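Local coordinates for Glyco_hydro_cc domain-containing protein (Trichoderma gamsii, PDB 6UBD) that probably binds beta-1,3-glucan oligosaccharides, as a fungal member of subgroup VII of glycoside hydrolase family GH128, at residues A[98-103]-A[196-201]; A[170-175]-A[187-192]. All blocks are in the same frame, centred on the assembly; numbering follows the deposited sequence.

Interaction 1: A[98-103]-A[196-201]; sequences PAYVMG and PLWVTE
Trp-198 reaches from strand 197-206 with the benzene end of its indole and meets the ring of Tyr-100 on strand 100-102. The nearest atoms are Tyr-100 CD2 and Trp-198 CH2, 3.7 Å apart, with Trp-198 CZ2 almost as near to the same CD2. The two side chains cross at about a right angle, yet their ring planes are turned by only 41° and their six-membered rings lie 5.5 Å apart between centroids, so the pair is an oblique aromatic contact. Large flat residues suit this place because the backbones are well separated: even Met-102 and Thr-200, the nearest pair, keep their CA atoms 9.2 Å apart, and no hydrogen bond joins the segments. Met-102 spans its part of the gap with its chain extended at chi2 (172°), which carries the soft, polarisable SD to 3.6 Å from Thr-200 CG2; the chain then bends at chi3 and turns CE aside. The threonine methyl lies anti to the carbonyl carbon of its own residue and offers the thioether an apolar surface. The polar ends of the aromatics are satisfied from the loop near the N terminus: Tyr-100 OH bonds to Pro-27 O and Trp-198 NE1 to Leu-28 O, while Trp-52 and Phe-169 add further rings round the indole. All four touching residues are buried. Inward-pointing side chains of strands that are not sheet neighbours, meeting across the interior, are what fills the core of a (beta/alpha)8 barrel, the fold expected of GH128 catalytic domains.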
loop_
_atom_site.group_PDB
_atom_site.type_symbol
_atom_site.label_atom_id
_atom_site.label_comp_id
_atom_site.label_asym_id
_atom_site.label_seq_id
_atom_site.Cartn_x
_atom_site.Cartn_y
_atom_site.Cartn_z
ATOM N N PRO A 98 15.667 5.702 -3.348
ATOM C CA PRO A 98 15.128 4.861 -2.299
ATOM C C PRO A 98 15.416 3.386 -2.601
ATOM O O PRO A 98 15.651 2.994 -3.750
ATOM C CB PRO A 98 13.632 5.192 -2.271
ATOM C CG PRO A 98 13.365 6.126 -3.367
ATOM C CD PRO A 98 14.597 6.237 -4.221
ATOM N N ALA A 99 15.335 2.557 -1.546
ATOM C CA ALA A 99 15.392 1.095 -1.737
ATOM C C ALA A 99 14.109 0.577 -2.425
ATOM O O ALA A 99 14.221 -0.371 -3.235
ATOM C CB ALA A 99 15.601 0.373 -0.422
ATOM N N TYR A 100 12.936 1.184 -2.135
ATOM C CA TYR A 100 11.647 0.723 -2.676
ATOM C C TYR A 100 10.820 1.950 -3.084
ATOM O O TYR A 100 10.724 2.896 -2.279
ATOM C CB TYR A 100 10.870 -0.090 -1.630
ATOM C CG TYR A 100 11.573 -1.322 -1.060
ATOM C CD1 TYR A 100 12.437 -1.226 0.021
ATOM C CD2 TYR A 100 11.417 -2.575 -1.618
ATOM C CE1 TYR A 100 13.117 -2.345 0.509
ATOM C CE2 TYR A 100 12.058 -3.701 -1.114
ATOM C CZ TYR A 100 12.948 -3.581 -0.054
ATOM O OH TYR A 100 13.632 -4.669 0.455
ATOM N N VAL A 101 10.192 1.890 -4.279
ATOM C CA VAL A 101 9.333 3.008 -4.742
ATOM C C VAL A 101 8.073 2.410 -5.359
ATOM O O VAL A 101 8.190 1.526 -6.230
ATOM C CB VAL A 101 10.037 3.990 -5.648
ATOM C CG1 VAL A 101 10.624 3.320 -6.793
ATOM C CG2 VAL A 101 9.186 5.167 -6.133
ATOM N N MET A 102 6.926 2.951 -4.962
ATOM C CA MET A 102 5.641 2.556 -5.529
ATOM C C MET A 102 5.120 3.617 -6.524
ATOM O O MET A 102 5.232 4.845 -6.263
ATOM C CB MET A 102 4.588 2.378 -4.408
ATOM C CG MET A 102 4.942 1.343 -3.322
ATOM S SD MET A 102 3.863 1.271 -1.928
ATOM C CE MET A 102 4.163 2.835 -1.109
ATOM N N GLY A 103 4.381 3.142 -7.538
ATOM C CA GLY A 103 3.666 4.027 -8.451
ATOM C C GLY A 103 2.308 4.504 -7.958
ATOM O O GLY A 103 2.022 4.484 -6.703
ATOM N N PRO A 196 5.339 -11.167 -7.285
ATOM C CA PRO A 196 4.968 -11.057 -5.866
ATOM C C PRO A 196 4.071 -9.842 -5.578
ATOM O O PRO A 196 4.181 -8.780 -6.274
ATOM C CB PRO A 196 6.327 -10.922 -5.157
ATOM C CG PRO A 196 7.306 -11.560 -6.117
ATOM C CD PRO A 196 6.802 -11.222 -7.476
ATOM N N LEU A 197 3.205 -9.969 -4.574
ATOM C CA LEU A 197 2.234 -8.948 -4.206
ATOM C C LEU A 197 2.652 -8.173 -2.962
ATOM O O LEU A 197 3.105 -8.805 -1.943
ATOM C CB LEU A 197 0.885 -9.631 -3.933
ATOM C CG LEU A 197 0.338 -10.592 -4.998
ATOM C CD1 LEU A 197 -0.940 -11.255 -4.506
ATOM C CD2 LEU A 197 0.162 -9.901 -6.405
ATOM N N TRP A 198 2.394 -6.876 -2.932
ATOM C CA TRP A 198 2.332 -6.066 -1.693
ATOM C C TRP A 198 0.933 -5.537 -1.545
ATOM O O TRP A 198 0.358 -4.927 -2.488
ATOM C CB TRP A 198 3.277 -4.872 -1.723
ATOM C CG TRP A 198 4.750 -5.123 -1.568
ATOM C CD1 TRP A 198 5.442 -6.264 -1.850
ATOM C CD2 TRP A 198 5.703 -4.161 -1.074
ATOM N NE1 TRP A 198 6.789 -6.078 -1.577
ATOM C CE2 TRP A 198 6.967 -4.801 -1.095
ATOM C CE3 TRP A 198 5.594 -2.870 -0.585
ATOM C CZ2 TRP A 198 8.118 -4.151 -0.677
ATOM C CZ3 TRP A 198 6.748 -2.232 -0.150
ATOM C CH2 TRP A 198 7.978 -2.881 -0.192
ATOM N N VAL A 199 0.320 -5.786 -0.353
ATOM C CA VAL A 199 -1.003 -5.208 -0.022
ATOM C C VAL A 199 -0.756 -3.861 0.634
ATOM O O VAL A 199 -0.453 -3.784 1.829
ATOM C CB VAL A 199 -1.814 -6.149 0.893
ATOM C CG1 VAL A 199 -3.225 -5.590 1.163
ATOM C CG2 VAL A 199 -1.950 -7.526 0.274
ATOM N N THR A 200 -0.769 -2.794 -0.155
ATOM C CA THR A 200 -0.245 -1.490 0.292
ATOM C C THR A 200 -1.289 -0.667 1.077
ATOM O O THR A 200 -0.907 0.335 1.729
ATOM C CB THR A 200 0.380 -0.744 -0.891
ATOM O OG1 THR A 200 -0.666 -0.511 -1.850
ATOM C CG2 THR A 200 1.581 -1.488 -1.496
ATOM N N GLU A 201 -2.551 -1.070 0.976
ATOM C CA GLU A 201 -3.614 -0.615 1.921
ATOM C C GLU A 201 -4.593 -1.773 2.063
ATOM O O GLU A 201 -4.928 -2.414 1.090
ATOM C CB GLU A 201 -4.456 0.567 1.450
ATOM C CG GLU A 201 -3.699 1.906 1.323
ATOM C CD GLU A 201 -4.629 2.999 0.841
ATOM O OE1 GLU A 201 -5.771 3.036 1.309
ATOM O OE2 GLU A 201 -4.231 3.831 0.031
#

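Interaction 2: A[170-175]-A[187-192]; sequences TSIHIF and DYYWNT
Ile-172 lays its CG2 methyl over one face of the Tyr-189 ring in a CH-pi contact, 3.7 Å from the ring centroid and 19° off the ring normal. The methyl sits toward the CG side of the ring, with Ile-172 CG2 to Tyr-189 CG 3.5 Å. A beta-branched residue suits this strand position, since its side methyl can meet the helix while CG1 takes another direction. Two residues earlier, on the same side of the strand, Thr-170 has OG1 beside its backbone N (chi1 -59°) and CG2 opposite that N, 3.9 Å from Tyr-189 CD1. On the opposite face of that ring Tyr-188 places CD2 over the centre, so the ring lies between a strand methyl and its own helix neighbour. Were Tyr-189 cut back to an alanine, the Ile-172 and Thr-170 methyls would probably lose their aromatic partner and face a gap.

The hydroxyl of Thr-170, which also bonds to Trp-167 NE1, donates to a water that in turn donates to Tyr-189 O at 2.9 Å. A second water takes the His-173 N-H at 3.0 Å and is weakly bonded to Tyr-189 OH, which has another weak bond to Gln-149 O. Farther out, Tyr-189 touches Leu-197 of the next strand and Leu-155 of helix 154-159. Helix 179-193 thus packs on strands 170-176 and 197-206 as the helix of a beta-alpha-beta unit.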
loop_
_atom_site.group_PDB
_atom_site.type_symbol
_atom_site.label_atom_id
_atom_site.label_comp_id
_atom_site.label_asym_id
_atom_site.label_seq_id
_atom_site.Cartn_x
_atom_site.Cartn_y
_atom_site.Cartn_z
ATOM N N THR A 170 3.700 -6.228 -7.465
ATOM C CA THR A 170 2.392 -5.711 -7.848
ATOM C C THR A 170 1.748 -5.112 -6.576
ATOM O O THR A 170 1.528 -5.894 -5.544
ATOM C CB THR A 170 1.496 -6.807 -8.432
ATOM O OG1 THR A 170 2.167 -7.362 -9.592
ATOM C CG2 THR A 170 0.171 -6.248 -8.882
ATOM N N SER A 171 1.437 -3.837 -6.512
ATOM C CA SER A 171 0.775 -3.178 -5.344
ATOM C C SER A 171 -0.715 -3.344 -5.499
ATOM O O SER A 171 -1.287 -3.012 -6.566
ATOM C CB SER A 171 1.100 -1.676 -5.358
ATOM O OG SER A 171 2.479 -1.419 -5.361
ATOM N N ILE A 172 -1.394 -3.826 -4.432
ATOM C CA ILE A 172 -2.868 -4.034 -4.394
ATOM C C ILE A 172 -3.496 -3.398 -3.156
ATOM O O ILE A 172 -2.841 -3.290 -2.104
ATOM C CB ILE A 172 -3.226 -5.533 -4.609
ATOM C CG1 ILE A 172 -2.952 -6.400 -3.375
ATOM C CG2 ILE A 172 -2.491 -6.039 -5.874
ATOM C CD1 ILE A 172 -3.457 -7.857 -3.555
ATOM N N HIS A 173 -4.732 -2.984 -3.325
ATOM C CA HIS A 173 -5.566 -2.463 -2.219
ATOM C C HIS A 173 -6.684 -3.489 -1.974
ATOM O O HIS A 173 -7.384 -3.854 -2.913
ATOM C CB HIS A 173 -6.180 -1.103 -2.603
ATOM C CG HIS A 173 -5.183 0.021 -2.536
ATOM N ND1 HIS A 173 -5.566 1.357 -2.722
ATOM C CD2 HIS A 173 -3.865 0.012 -2.221
ATOM C CE1 HIS A 173 -4.467 2.106 -2.544
ATOM N NE2 HIS A 173 -3.427 1.329 -2.229
ATOM N N ILE A 174 -6.854 -3.948 -0.714
ATOM C CA ILE A 174 -7.934 -4.935 -0.369
ATOM C C ILE A 174 -8.947 -4.296 0.605
ATOM O O ILE A 174 -8.589 -3.998 1.774
ATOM C CB ILE A 174 -7.278 -6.198 0.189
ATOM C CG1 ILE A 174 -6.373 -6.884 -0.839
ATOM C CG2 ILE A 174 -8.415 -7.160 0.632
ATOM C CD1 ILE A 174 -5.740 -8.207 -0.426
ATOM N N PHE A 175 -10.109 -4.017 0.075
ATOM C CA PHE A 175 -11.252 -3.434 0.823
ATOM C C PHE A 175 -12.379 -4.427 0.615
ATOM O O PHE A 175 -13.100 -4.391 -0.372
ATOM C CB PHE A 175 -11.586 -2.030 0.347
ATOM C CG PHE A 175 -10.450 -1.054 0.479
ATOM C CD1 PHE A 175 -9.910 -0.757 1.718
ATOM C CD2 PHE A 175 -9.980 -0.377 -0.633
ATOM C CE1 PHE A 175 -8.902 0.162 1.836
ATOM C CE2 PHE A 175 -8.922 0.521 -0.519
ATOM C CZ PHE A 175 -8.352 0.774 0.728
ATOM N N ASP A 187 -5.714 -13.969 -5.702
ATOM C CA ASP A 187 -5.681 -14.909 -6.845
ATOM C C ASP A 187 -5.720 -14.161 -8.181
ATOM O O ASP A 187 -4.960 -14.514 -9.121
ATOM C CB ASP A 187 -6.799 -15.945 -6.765
ATOM C CG ASP A 187 -6.749 -16.926 -5.616
ATOM O OD1 ASP A 187 -5.691 -17.159 -5.108
ATOM O OD2 ASP A 187 -7.817 -17.533 -5.281
ATOM N N TYR A 188 -6.572 -13.142 -8.281
ATOM C CA TYR A 188 -6.635 -12.347 -9.522
ATOM C C TYR A 188 -5.257 -11.741 -9.848
ATOM O O TYR A 188 -4.778 -11.858 -10.997
ATOM C CB TYR A 188 -7.683 -11.233 -9.443
ATOM C CG TYR A 188 -7.690 -10.360 -10.673
ATOM C CD1 TYR A 188 -8.271 -10.757 -11.885
ATOM C CD2 TYR A 188 -6.967 -9.162 -10.687
ATOM C CE1 TYR A 188 -8.166 -9.996 -13.031
ATOM C CE2 TYR A 188 -6.843 -8.426 -11.853
ATOM C CZ TYR A 188 -7.511 -8.801 -13.012
ATOM O OH TYR A 188 -7.354 -8.106 -14.186
ATOM N N TYR A 189 -4.603 -11.101 -8.869
ATOM C CA TYR A 189 -3.373 -10.353 -9.159
ATOM C C TYR A 189 -2.193 -11.316 -9.331
ATOM O O TYR A 189 -1.319 -11.013 -10.191
ATOM C CB TYR A 189 -3.123 -9.224 -8.146
ATOM C CG TYR A 189 -3.947 -7.982 -8.389
ATOM C CD1 TYR A 189 -3.573 -7.098 -9.397
ATOM C CD2 TYR A 189 -5.132 -7.740 -7.676
ATOM C CE1 TYR A 189 -4.342 -5.972 -9.652
ATOM C CE2 TYR A 189 -5.923 -6.641 -7.930
ATOM C CZ TYR A 189 -5.510 -5.742 -8.941
ATOM O OH TYR A 189 -6.216 -4.591 -9.177
ATOM N N TRP A 190 -2.115 -12.463 -8.670
ATOM C CA TRP A 190 -1.080 -13.488 -8.971
ATOM C C TRP A 190 -1.325 -14.097 -10.361
ATOM O O TRP A 190 -0.408 -14.189 -11.182
ATOM C CB TRP A 190 -0.999 -14.591 -7.870
ATOM C CG TRP A 190 -0.060 -15.673 -8.325
ATOM C CD1 TRP A 190 -0.366 -16.908 -8.864
ATOM C CD2 TRP A 190 1.354 -15.537 -8.536
ATOM N NE1 TRP A 190 0.757 -17.568 -9.298
ATOM C CE2 TRP A 190 1.834 -16.738 -9.116
ATOM C CE3 TRP A 190 2.254 -14.538 -8.205
ATOM C CZ2 TRP A 190 3.176 -16.919 -9.433
ATOM C CZ3 TRP A 190 3.596 -14.720 -8.476
ATOM C CH2 TRP A 190 4.029 -15.889 -9.113
ATOM N N ASN A 191 -2.521 -14.540 -10.618
ATOM C CA ASN A 191 -2.793 -15.224 -11.896
ATOM C C ASN A 191 -2.552 -14.304 -13.106
ATOM O O ASN A 191 -1.993 -14.757 -14.147
ATOM C CB ASN A 191 -4.209 -15.799 -11.959
ATOM C CG ASN A 191 -4.465 -16.990 -11.078
ATOM O OD1 ASN A 191 -5.614 -17.222 -10.720
ATOM N ND2 ASN A 191 -3.433 -17.757 -10.797
ATOM N N THR A 192 -2.943 -13.022 -12.960
ATOM C CA THR A 192 -2.879 -12.055 -14.084
ATOM C C THR A 192 -1.431 -11.526 -14.314
ATOM O O THR A 192 -0.990 -11.433 -15.467
ATOM C CB THR A 192 -3.878 -10.917 -13.861
ATOM O OG1 THR A 192 -5.210 -11.457 -13.715
ATOM C CG2 THR A 192 -3.848 -9.981 -15.056
HETATM O O HOH W 1 1.388 -10.058 -9.593
HETATM O O HOH W 2 -5.908 -3.315 -6.011
#

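In the fold
After strands 35-38, 52-54 and 69-73 the chain reaches strand 100-102, the first half of interaction 1, which is completed at 196-201 and closes a loop of 92 intervening residues. Inside that loop, interaction 2 closes a much shorter one, 11 residues between segments 170-175 and 187-192, most of it the start of helix 179-193; it is nested, not crossed. The next strand, 197-206, then runs parallel beside 170-176, with Trp-198 O accepting from Ile-172 N at 2.8 Å. One strand therefore joins the two contacts, whose centres lie 12 Å apart: interaction 1 ties separated strands through the inside of the sheet, and interaction 2 fastens the outer helix to it.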